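Alpha-L-rhamnosidase (Streptomyces avermitilis, PDB 3W5M) hydrolyses terminal non-reducing alpha-L-rhamnose residues from alpha-L-rhamnosides, including citrus flavonoids and gum arabic, and binds L-rhamnose through a calcium-dependent carbohydrate-binding module. Local coordinates at residues S253-A265 with F273-A285. Numbering follows the deposited sequence.
Sequences SDASWKSTDHEPA and FDDSGWPAAKVAA
Thr-260 lays its methyl CG2 on one face of the Trp-278 indole, 3.6 Å from the centroid of the six-membered ring and 16° off its normal, a clear CH-pi contact. The opposite face carries Asp-275 CB, and Pro-264 CB meets the ring edge 3.9 Å from CZ2, so the indole is clasped on three sides. With its OG1 anti to the backbone N (chi1 -167°), Thr-260 is left to present carbon to the ring. Replacing Trp-278 by an alanine is likely to leave the Thr-260 methyl and Pro-264 without their shared partner and open a gap between them and Asp-275. Past Pro-264, which also touches Phe-273, the packing thins, and Ala-265 makes a loose contact with that ring. Beside the tight patch the backbones are joined at a single antiparallel bridge, Lys-258 with Ala-280, flanked by two nearly straight bonds: Ser-259 N to Pro-279 O at 2.8 Å and Ala-281 N to Trp-257 O at 2.8 Å. A short bridge can thus be backed by a clasped aromatic and, toward solvent, by a lysine and a turn. Bent at chi2 and chi4, the chain of Lys-258 curls back to give NZ to Trp-278 O (2.8 Å), in the carbonyl plane, and to Asp-275 O (3.0 Å). That second carbonyl also closes the type I turn by accepting from Trp-278 N on its other face. A water links NZ to Asp-275 OD1, while OD2 is salt-bridged to Arg-160. The contact lies in the carbohydrate-binding module CBM67, Ser-259 about 12 Å, side chain to side chain, from the calcium ligand Asn-228; here 258-260 edges a five-stranded antiparallel sheet, hydrogen-bonded to 156-165, and 282-286 pairs with 139-142, whose Ile-141 touches both Trp-257 and Ala-281.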
ATOM      1  N   SER A 253      -7.293 -37.101  20.108  1.00 21.57           N
ATOM      2  CA  SER A 253      -8.670 -37.206  20.576  1.00 19.92           C
ATOM      3  C   SER A 253      -9.270 -38.464  19.911  1.00 21.18           C
ATOM      4  O   SER A 253      -9.163 -38.665  18.682  1.00 21.36           O
ATOM      5  CB  SER A 253      -9.469 -35.950  20.211  1.00 20.18           C
ATOM      6  OG  SER A 253      -9.244 -35.600  18.839  1.00 19.20           O
ATOM      7  N   ASP A 254      -9.856 -39.329  20.726  1.00 21.19           N
ATOM      8  CA  ASP A 254     -10.328 -40.644  20.242  1.00 21.75           C
ATOM      9  C   ASP A 254     -11.112 -41.323  21.372  1.00 21.24           C
ATOM     10  O   ASP A 254     -11.368 -40.685  22.400  1.00 20.05           O
ATOM     11  CB  ASP A 254      -9.185 -41.521  19.670  1.00 24.99           C
ATOM     12  CG  ASP A 254      -8.107 -41.869  20.704  1.00 26.69           C
ATOM     13  OD1 ASP A 254      -8.382 -41.902  21.912  1.00 27.59           O
ATOM     14  OD2 ASP A 254      -6.959 -42.117  20.279  1.00 29.37           O
ATOM     15  N   ALA A 255     -11.530 -42.584  21.179  1.00 20.98           N
ATOM     16  CA  ALA A 255     -12.383 -43.282  22.168  1.00 21.30           C
ATOM     17  C   ALA A 255     -11.653 -43.706  23.462  1.00 22.34           C
ATOM     18  O   ALA A 255     -12.269 -44.249  24.390  1.00 24.67           O
ATOM     19  CB  ALA A 255     -13.082 -44.492  21.524  1.00 21.97           C
ATOM     20  N   SER A 256     -10.350 -43.475  23.517  1.00 22.62           N
ATOM     21  CA  SER A 256      -9.609 -43.646  24.780  1.00 24.53           C
ATOM     22  C   SER A 256      -9.909 -42.548  25.818  1.00 24.45           C
ATOM     23  O   SER A 256      -9.494 -42.670  26.990  1.00 25.44           O
ATOM     24  CB  SER A 256      -8.109 -43.725  24.493  1.00 25.77           C
ATOM     25  OG  SER A 256      -7.851 -44.907  23.747  1.00 29.93           O
ATOM     26  N   TRP A 257     -10.596 -41.477  25.398  1.00 22.85           N
ATOM     27  CA  TRP A 257     -11.001 -40.403  26.302  1.00 21.54           C
ATOM     28  C   TRP A 257     -12.304 -40.793  26.948  1.00 22.61           C
ATOM     29  O   TRP A 257     -13.127 -41.460  26.320  1.00 23.24           O
ATOM     30  CB  TRP A 257     -11.226 -39.079  25.559  1.00 21.76           C
ATOM     31  CG  TRP A 257      -9.958 -38.417  25.084  1.00 20.93           C
ATOM     32  CD1 TRP A 257      -9.074 -38.878  24.133  1.00 21.05           C
ATOM     33  CD2 TRP A 257      -9.461 -37.155  25.516  1.00 21.71           C
ATOM     34  NE1 TRP A 257      -8.060 -37.968  23.962  1.00 22.52           N
ATOM     35  CE2 TRP A 257      -8.266 -36.908  24.805  1.00 21.05           C
ATOM     36  CE3 TRP A 257      -9.902 -36.208  26.458  1.00 21.78           C
ATOM     37  CZ2 TRP A 257      -7.491 -35.741  25.013  1.00 21.45           C
ATOM     38  CZ3 TRP A 257      -9.136 -35.046  26.658  1.00 23.43           C
ATOM     39  CH2 TRP A 257      -7.950 -34.835  25.942  1.00 23.18           C
ATOM     40  N   LYS A 258     -12.491 -40.361  28.188  1.00 20.62           N
ATOM     41  CA  LYS A 258     -13.768 -40.535  28.890  1.00 20.93           C
ATOM     42  C   LYS A 258     -14.570 -39.264  28.721  1.00 20.10           C
ATOM     43  O   LYS A 258     -13.992 -38.181  28.645  1.00 18.08           O
ATOM     44  CB  LYS A 258     -13.546 -40.801  30.385  1.00 22.71           C
ATOM     45  CG  LYS A 258     -12.912 -42.136  30.719  1.00 27.82           C
ATOM     46  CD  LYS A 258     -13.825 -43.292  30.310  1.00 29.85           C
ATOM     47  CE  LYS A 258     -13.567 -44.555  31.131  1.00 30.22           C
ATOM     48  NZ  LYS A 258     -14.301 -44.561  32.426  1.00 30.26           N
ATOM     49  N   SER A 259     -15.900 -39.387  28.670  1.00 20.43           N
ATOM     50  CA  SER A 259     -16.767 -38.229  28.551  1.00 19.37           C
ATOM     51  C   SER A 259     -17.961 -38.284  29.500  1.00 19.49           C
ATOM     52  O   SER A 259     -18.387 -39.368  29.885  1.00 18.68           O
ATOM     53  CB  SER A 259     -17.260 -38.069  27.105  1.00 21.00           C
ATOM     54  OG  SER A 259     -18.060 -36.871  27.034  1.00 24.94           O
ATOM     55  N   THR A 260     -18.500 -37.119  29.862  1.00 19.58           N
ATOM     56  CA  THR A 260     -19.759 -37.091  30.620  1.00 21.93           C
ATOM     57  C   THR A 260     -20.678 -35.994  30.145  1.00 21.83           C
ATOM     58  O   THR A 260     -20.200 -34.984  29.633  1.00 20.92           O
ATOM     59  CB  THR A 260     -19.548 -36.979  32.144  1.00 21.61           C
ATOM     60  OG1 THR A 260     -20.787 -37.254  32.806  1.00 23.70           O
ATOM     61  CG2 THR A 260     -19.024 -35.584  32.541  1.00 21.81           C
ATOM     62  N   ASP A 261     -21.987 -36.209  30.316  1.00 24.38           N
ATOM     63  CA  ASP A 261     -23.013 -35.216  29.975  1.00 26.43           C
ATOM     64  C   ASP A 261     -23.693 -34.519  31.162  1.00 29.49           C
ATOM     65  O   ASP A 261     -24.688 -33.819  30.966  1.00 29.08           O
ATOM     66  CB  ASP A 261     -24.090 -35.838  29.058  1.00 27.61           C
ATOM     67  CG  ASP A 261     -24.846 -37.025  29.713  1.00 31.68           C
ATOM     68  OD1 ASP A 261     -24.426 -37.539  30.777  1.00 29.07           O
ATOM     69  OD2 ASP A 261     -25.873 -37.476  29.135  1.00 33.49           O
ATOM     70  N   HIS A 262     -23.191 -34.725  32.383  1.00 29.56           N
ATOM     71  CA  HIS A 262     -23.699 -33.997  33.562  1.00 34.28           C
ATOM     72  C   HIS A 262     -22.523 -33.242  34.125  1.00 33.18           C
ATOM     73  O   HIS A 262     -21.448 -33.841  34.321  1.00 33.34           O
ATOM     74  CB  HIS A 262     -24.238 -34.957  34.636  1.00 37.57           C
ATOM     75  CG  HIS A 262     -25.288 -35.890  34.131  1.00 42.84           C
ATOM     76  ND1 HIS A 262     -26.564 -35.471  33.814  1.00 45.99           N
ATOM     77  CD2 HIS A 262     -25.252 -37.221  33.874  1.00 46.43           C
ATOM     78  CE1 HIS A 262     -27.270 -36.503  33.380  1.00 47.28           C
ATOM     79  NE2 HIS A 262     -26.497 -37.576  33.407  1.00 51.14           N
ATOM     80  N   GLU A 263     -22.710 -31.947  34.378  1.00 32.44           N
ATOM     81  CA  GLU A 263     -21.657 -31.127  34.949  1.00 32.77           C
ATOM     82  C   GLU A 263     -20.942 -31.828  36.124  1.00 31.63           C
ATOM     83  O   GLU A 263     -21.583 -32.185  37.120  1.00 31.33           O
ATOM     84  CB  GLU A 263     -22.179 -29.774  35.385  1.00 37.10           C
ATOM     85  CG  GLU A 263     -21.024 -28.858  35.759  1.00 43.42           C
ATOM     86  CD  GLU A 263     -21.473 -27.527  36.300  1.00 50.38           C
ATOM     87  OE1 GLU A 263     -22.584 -27.091  35.934  1.00 56.75           O
ATOM     88  OE2 GLU A 263     -20.707 -26.921  37.087  1.00 52.82           O
ATOM     89  N   PRO A 264     -19.621 -32.065  35.997  1.00 30.50           N
ATOM     90  CA  PRO A 264     -18.948 -32.791  37.079  1.00 30.03           C
ATOM     91  C   PRO A 264     -18.652 -31.935  38.329  1.00 31.67           C
ATOM     92  O   PRO A 264     -18.678 -30.702  38.268  1.00 30.61           O
ATOM     93  CB  PRO A 264     -17.647 -33.288  36.428  1.00 30.84           C
ATOM     94  CG  PRO A 264     -17.418 -32.373  35.272  1.00 33.06           C
ATOM     95  CD  PRO A 264     -18.750 -31.862  34.821  1.00 29.47           C
ATOM     96  N   ALA A 265     -18.365 -32.617  39.433  1.00 30.29           N
ATOM     97  CA  ALA A 265     -17.954 -32.003  40.702  1.00 31.57           C
ATOM     98  C   ALA A 265     -16.669 -31.211  40.507  1.00 33.97           C
ATOM     99  O   ALA A 265     -15.890 -31.476  39.588  1.00 33.07           O
ATOM    100  CB  ALA A 265     -17.746 -33.101  41.753  1.00 31.21           C
ATOM    101  N   PHE A 273      -9.168 -37.256  40.100  1.00 32.09           N
ATOM    102  CA  PHE A 273     -10.623 -37.222  40.026  1.00 30.81           C
ATOM    103  C   PHE A 273     -11.141 -38.576  39.557  1.00 29.95           C
ATOM    104  O   PHE A 273     -10.520 -39.208  38.694  1.00 28.56           O
ATOM    105  CB  PHE A 273     -11.028 -36.140  39.030  1.00 29.00           C
ATOM    106  CG  PHE A 273     -12.501 -36.023  38.842  1.00 29.78           C
ATOM    107  CD1 PHE A 273     -13.266 -35.282  39.722  1.00 29.13           C
ATOM    108  CD2 PHE A 273     -13.125 -36.689  37.791  1.00 28.36           C
ATOM    109  CE1 PHE A 273     -14.641 -35.182  39.554  1.00 29.72           C
ATOM    110  CE2 PHE A 273     -14.493 -36.598  37.611  1.00 29.00           C
ATOM    111  CZ  PHE A 273     -15.250 -35.847  38.495  1.00 30.80           C
ATOM    112  N   ASP A 274     -12.277 -39.030  40.088  1.00 26.29           N
ATOM    113  CA  ASP A 274     -12.756 -40.339  39.672  1.00 27.16           C
ATOM    114  C   ASP A 274     -13.679 -40.263  38.444  1.00 25.52           C
ATOM    115  O   ASP A 274     -14.797 -39.797  38.546  1.00 25.53           O
ATOM    116  CB  ASP A 274     -13.479 -41.073  40.792  1.00 29.17           C
ATOM    117  CG  ASP A 274     -14.085 -42.397  40.304  1.00 33.12           C
ATOM    118  OD1 ASP A 274     -13.461 -43.064  39.442  1.00 36.01           O
ATOM    119  OD2 ASP A 274     -15.186 -42.749  40.754  1.00 34.24           O
ATOM    120  N   ASP A 275     -13.201 -40.743  37.310  1.00 25.11           N
ATOM    121  CA  ASP A 275     -14.027 -40.709  36.099  1.00 27.32           C
ATOM    122  C   ASP A 275     -14.330 -42.140  35.697  1.00 27.26           C
ATOM    123  O   ASP A 275     -14.688 -42.428  34.541  1.00 25.74           O
ATOM    124  CB  ASP A 275     -13.317 -39.937  34.983  1.00 25.58           C
ATOM    125  CG  ASP A 275     -11.964 -40.526  34.640  1.00 27.99           C
ATOM    126  OD1 ASP A 275     -11.672 -41.646  35.089  1.00 28.36           O
ATOM    127  OD2 ASP A 275     -11.177 -39.877  33.919  1.00 29.46           O
ATOM    128  N   SER A 276     -14.176 -43.068  36.639  1.00 26.57           N
ATOM    129  CA  SER A 276     -14.342 -44.467  36.259  1.00 26.98           C
ATOM    130  C   SER A 276     -15.783 -44.787  35.800  1.00 26.93           C
ATOM    131  O   SER A 276     -15.972 -45.717  35.015  1.00 27.37           O
ATOM    132  CB  SER A 276     -13.808 -45.430  37.333  1.00 29.64           C
ATOM    133  OG  SER A 276     -14.601 -45.386  38.488  1.00 29.07           O
ATOM    134  N   GLY A 277     -16.759 -43.989  36.230  1.00 26.88           N
ATOM    135  CA  GLY A 277     -18.165 -44.134  35.804  1.00 28.10           C
ATOM    136  C   GLY A 277     -18.545 -43.388  34.530  1.00 27.96           C
ATOM    137  O   GLY A 277     -19.698 -43.456  34.087  1.00 31.98           O
ATOM    138  N   TRP A 278     -17.596 -42.660  33.929  1.00 26.14           N
ATOM    139  CA  TRP A 278     -17.839 -41.888  32.687  1.00 25.19           C
ATOM    140  C   TRP A 278     -17.723 -42.856  31.492  1.00 23.20           C
ATOM    141  O   TRP A 278     -16.780 -43.642  31.437  1.00 26.00           O
ATOM    142  CB  TRP A 278     -16.765 -40.796  32.514  1.00 23.24           C
ATOM    143  CG  TRP A 278     -16.838 -39.584  33.435  1.00 22.23           C
ATOM    144  CD1 TRP A 278     -17.458 -39.488  34.656  1.00 21.95           C
ATOM    145  CD2 TRP A 278     -16.226 -38.317  33.195  1.00 20.81           C
ATOM    146  NE1 TRP A 278     -17.290 -38.231  35.173  1.00 23.20           N
ATOM    147  CE2 TRP A 278     -16.519 -37.497  34.302  1.00 21.61           C
ATOM    148  CE3 TRP A 278     -15.438 -37.799  32.141  1.00 21.06           C
ATOM    149  CZ2 TRP A 278     -16.070 -36.168  34.392  1.00 21.91           C
ATOM    150  CZ3 TRP A 278     -14.992 -36.489  32.210  1.00 21.37           C
ATOM    151  CH2 TRP A 278     -15.320 -35.673  33.338  1.00 22.70           C
ATOM    152  N   PRO A 279     -18.665 -42.811  30.529  1.00 22.69           N
ATOM    153  CA  PRO A 279     -18.524 -43.635  29.328  1.00 21.34           C
ATOM    154  C   PRO A 279     -17.379 -43.169  28.447  1.00 22.25           C
ATOM    155  O   PRO A 279     -16.907 -42.023  28.588  1.00 21.92           O
ATOM    156  CB  PRO A 279     -19.840 -43.389  28.573  1.00 21.94           C
ATOM    157  CG  PRO A 279     -20.397 -42.131  29.137  1.00 20.57           C
ATOM    158  CD  PRO A 279     -19.915 -42.031  30.542  1.00 22.08           C
ATOM    159  N   ALA A 280     -16.929 -44.026  27.535  1.00 21.56           N
ATOM    160  CA  ALA A 280     -15.940 -43.624  26.540  1.00 20.01           C
ATOM    161  C   ALA A 280     -16.523 -42.535  25.632  1.00 20.98           C
ATOM    162  O   ALA A 280     -17.713 -42.575  25.295  1.00 20.77           O
ATOM    163  CB  ALA A 280     -15.520 -44.816  25.687  1.00 20.45           C
ATOM    164  N   ALA A 281     -15.687 -41.569  25.238  1.00 19.43           N
ATOM    165  CA  ALA A 281     -16.058 -40.621  24.208  1.00 19.63           C
ATOM    166  C   ALA A 281     -16.363 -41.371  22.907  1.00 20.10           C
ATOM    167  O   ALA A 281     -15.821 -42.461  22.665  1.00 21.46           O
ATOM    168  CB  ALA A 281     -14.952 -39.593  23.990  1.00 17.66           C
ATOM    169  N   LYS A 282     -17.236 -40.792  22.093  1.00 19.10           N
ATOM    170  CA  LYS A 282     -17.596 -41.336  20.791  1.00 20.42           C
ATOM    171  C   LYS A 282     -16.892 -40.551  19.687  1.00 20.99           C
ATOM    172  O   LYS A 282     -16.887 -39.312  19.697  1.00 21.07           O
ATOM    173  CB  LYS A 282     -19.117 -41.212  20.604  1.00 21.15           C
ATOM    174  CG  LYS A 282     -19.633 -41.812  19.300  1.00 26.40           C
ATOM    175  CD  LYS A 282     -21.079 -41.423  19.072  1.00 29.31           C
ATOM    176  CE  LYS A 282     -21.496 -41.686  17.622  1.00 31.92           C
ATOM    177  NZ  LYS A 282     -21.115 -43.051  17.172  1.00 31.80           N
ATOM    178  N   VAL A 283     -16.319 -41.280  18.724  1.00 20.23           N
ATOM    179  CA  VAL A 283     -15.775 -40.642  17.528  1.00 19.73           C
ATOM    180  C   VAL A 283     -16.988 -40.185  16.707  1.00 19.77           C
ATOM    181  O   VAL A 283     -17.877 -41.008  16.359  1.00 19.45           O
ATOM    182  CB  VAL A 283     -14.884 -41.597  16.717  1.00 18.97           C
ATOM    183  CG1 VAL A 283     -14.487 -40.983  15.367  1.00 18.13           C
ATOM    184  CG2 VAL A 283     -13.636 -41.982  17.502  1.00 20.32           C
ATOM    185  N   ALA A 284     -17.039 -38.882  16.429  1.00 19.43           N
ATOM    186  CA  ALA A 284     -18.087 -38.288  15.577  1.00 20.62           C
ATOM    187  C   ALA A 284     -17.713 -38.415  14.090  1.00 21.15           C
ATOM    188  O   ALA A 284     -18.581 -38.621  13.238  1.00 20.85           O
ATOM    189  CB  ALA A 284     -18.328 -36.810  15.954  1.00 19.81           C
ATOM    190  N   ALA A 285     -16.420 -38.279  13.789  1.00 20.94           N
ATOM    191  CA  ALA A 285     -15.859 -38.430  12.429  1.00 21.39           C
ATOM    192  C   ALA A 285     -14.354 -38.447  12.534  1.00 21.44           C
ATOM    193  O   ALA A 285     -13.787 -37.733  13.373  1.00 21.31           O
ATOM    194  CB  ALA A 285     -16.267 -37.261  11.541  1.00 20.73           C
TER
HETATM  195  O   HOH W   1     -11.716 -43.806  33.548  1.00 39.85           O